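Protease (Actinomadura keratinilytica, PDB 8C4X) is probably a subtilisin-like (S8 family) serine endopeptidase, represented here by its I9-type propeptide domain, which as in relatives would inhibit the mature enzyme. Local coordinates at residues B[25-29]-B[30-34]. Residues are numbered along the deposited sequence; the frame is centred on the assembly and turned at random.
Sequences KGVSV and DSTVA. Unlike the reference sequence in segment 30-34: Ala34 (reference Ser).
Ser28 starts helix 29-36 with two bonded groups: its OG takes Ser31 N, and its carbonyl takes both Thr32 N and the Thr32 hydroxyl. Ser28 is the N-cap: a chi1 of 161° turns OG away from its backbone N and beside its carbonyl carbon, where it accepts an almost straight bond from Ser31 N, OG to N 2.9 Å. The carbonyl of Ser28 is gripped twice, by Thr32 N at 2.9 Å from Ser28 O and by Thr32 OG1, which donates to that O over 2.7 Å; the two donors come from opposite faces of the carbonyl plane. Val27 crosses Thr32 obliquely, its CG1 coming to 3.4 Å of Thr32 OG1. A valine in place of Thr32 would probably leave Ser28 O with the backbone donor alone and its other face without a polar partner. One residue on, Val33 N continues the helical pattern to Val29 O at 3.0 Å. Val29 and Val33 pack on Phe51 of strand 50-54, while Asp30 OD1 forms a salt bridge with Arg43 of strand 42-44, tying the helix start to the sheet edge in this I9 inhibitor-type domain. The cap thus satisfies a first-turn N-H that lacks a preceding helical carbonyl.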
ATOM      1  N   LYS B  25       0.249   9.904   9.914  1.00 20.44           N
ATOM      2  CA  LYS B  25       0.454   9.777  11.347  1.00 22.11           C
ATOM      3  C   LYS B  25      -0.885   9.766  12.072  1.00 21.25           C
ATOM      4  O   LYS B  25      -1.785  10.554  11.762  1.00 23.24           O
ATOM      5  CB  LYS B  25       1.330  10.923  11.858  1.00 34.79           C
ATOM      6  CG  LYS B  25       2.180  10.575  13.067  1.00 39.82           C
ATOM      7  CD  LYS B  25       1.597  11.155  14.345  1.00 45.33           C
ATOM      8  N   GLY B  26      -1.020   8.843  13.028  1.00 25.56           N
ATOM      9  CA  GLY B  26      -2.232   8.695  13.807  1.00 31.09           C
ATOM     10  C   GLY B  26      -3.313   7.846  13.176  1.00 28.30           C
ATOM     11  O   GLY B  26      -4.325   7.569  13.836  1.00 28.10           O
ATOM     12  N   VAL B  27      -3.151   7.432  11.925  1.00 21.40           N
ATOM     13  CA  VAL B  27      -4.120   6.572  11.258  1.00 17.94           C
ATOM     14  C   VAL B  27      -3.764   5.127  11.579  1.00 20.70           C
ATOM     15  O   VAL B  27      -2.596   4.734  11.488  1.00 19.78           O
ATOM     16  CB  VAL B  27      -4.117   6.819   9.740  1.00 18.38           C
ATOM     17  CG1 VAL B  27      -5.015   5.826   9.032  1.00 16.29           C
ATOM     18  CG2 VAL B  27      -4.546   8.252   9.431  1.00 22.23           C
ATOM     19  N   SER B  28      -4.762   4.334  11.963  1.00 16.82           N
ATOM     20  CA  SER B  28      -4.537   2.952  12.368  1.00 13.49           C
ATOM     21  C   SER B  28      -4.537   2.035  11.149  1.00 16.14           C
ATOM     22  O   SER B  28      -5.521   1.984  10.404  1.00 15.45           O
ATOM     23  CB  SER B  28      -5.605   2.495  13.356  1.00 18.39           C
ATOM     24  OG  SER B  28      -5.647   1.086  13.398  1.00 19.00           O
ATOM     25  N   VAL B  29      -3.434   1.300  10.964  1.00 15.87           N
ATOM     26  CA  VAL B  29      -3.375   0.287   9.912  1.00 14.31           C
ATOM     27  C   VAL B  29      -4.471  -0.754  10.110  1.00 13.15           C
ATOM     28  O   VAL B  29      -5.203  -1.092   9.173  1.00 14.91           O
ATOM     29  CB  VAL B  29      -1.974  -0.355   9.870  1.00 14.17           C
ATOM     30  CG1 VAL B  29      -1.995  -1.682   9.098  1.00 14.66           C
ATOM     31  CG2 VAL B  29      -0.965   0.618   9.244  1.00 15.96           C
ATOM     32  N   ASP B  30      -4.592  -1.287  11.329  1.00 14.26           N
ATOM     33  CA  ASP B  30      -5.563  -2.348  11.573  1.00 14.95           C
ATOM     34  C   ASP B  30      -6.980  -1.873  11.296  1.00 14.63           C
ATOM     35  O   ASP B  30      -7.785  -2.608  10.714  1.00 16.34           O
ATOM     36  CB  ASP B  30      -5.455  -2.837  13.014  1.00 15.69           C
ATOM     37  CG  ASP B  30      -4.174  -3.594  13.280  1.00 20.95           C
ATOM     38  OD1 ASP B  30      -3.474  -3.959  12.307  1.00 21.17           O
ATOM     39  OD2 ASP B  30      -3.866  -3.822  14.470  1.00 20.34           O
ATOM     40  N   SER B  31      -7.313  -0.656  11.733  1.00 14.73           N
ATOM     41  CA  SER B  31      -8.636  -0.106  11.449  1.00 16.40           C
ATOM     42  C   SER B  31      -8.840   0.087   9.953  1.00 17.94           C
ATOM     43  O   SER B  31      -9.885  -0.275   9.405  1.00 16.18           O
ATOM     44  CB  SER B  31      -8.825   1.216  12.198  1.00 19.55           C
ATOM     45  OG  SER B  31     -10.045   1.830  11.827  1.00 25.74           O
ATOM     46  N   THR B  32      -7.841   0.650   9.271  1.00 13.74           N
ATOM     47  CA  THR B  32      -7.999   0.982   7.859  1.00 14.52           C
ATOM     48  C   THR B  32      -8.232  -0.261   7.010  1.00 15.06           C
ATOM     49  O   THR B  32      -9.119  -0.278   6.144  1.00 15.49           O
ATOM     50  CB  THR B  32      -6.763   1.743   7.361  1.00 15.25           C
ATOM     51  OG1 THR B  32      -6.598   2.954   8.112  1.00 17.77           O
ATOM     52  CG2 THR B  32      -6.910   2.095   5.891  1.00 16.09           C
ATOM     53  N   VAL B  33      -7.425  -1.309   7.210  1.00 15.56           N
ATOM     54  CA  VAL B  33      -7.563  -2.459   6.321  1.00 13.93           C
ATOM     55  C   VAL B  33      -8.836  -3.241   6.640  1.00 12.91           C
ATOM     56  O   VAL B  33      -9.403  -3.895   5.756  1.00 17.74           O
ATOM     57  CB  VAL B  33      -6.311  -3.363   6.352  1.00 13.08           C
ATOM     58  CG1 VAL B  33      -5.068  -2.574   5.904  1.00 16.97           C
ATOM     59  CG2 VAL B  33      -6.094  -3.989   7.714  1.00 15.48           C
ATOM     60  N   ALA B  34      -9.312  -3.179   7.883  1.00 15.29           N
ATOM     61  CA  ALA B  34     -10.611  -3.761   8.204  1.00 16.30           C
ATOM     62  C   ALA B  34     -11.736  -3.022   7.484  1.00 18.41           C
ATOM     63  O   ALA B  34     -12.581  -3.646   6.831  1.00 23.57           O
ATOM     64  CB  ALA B  34     -10.824  -3.748   9.719  1.00 16.14           C
TER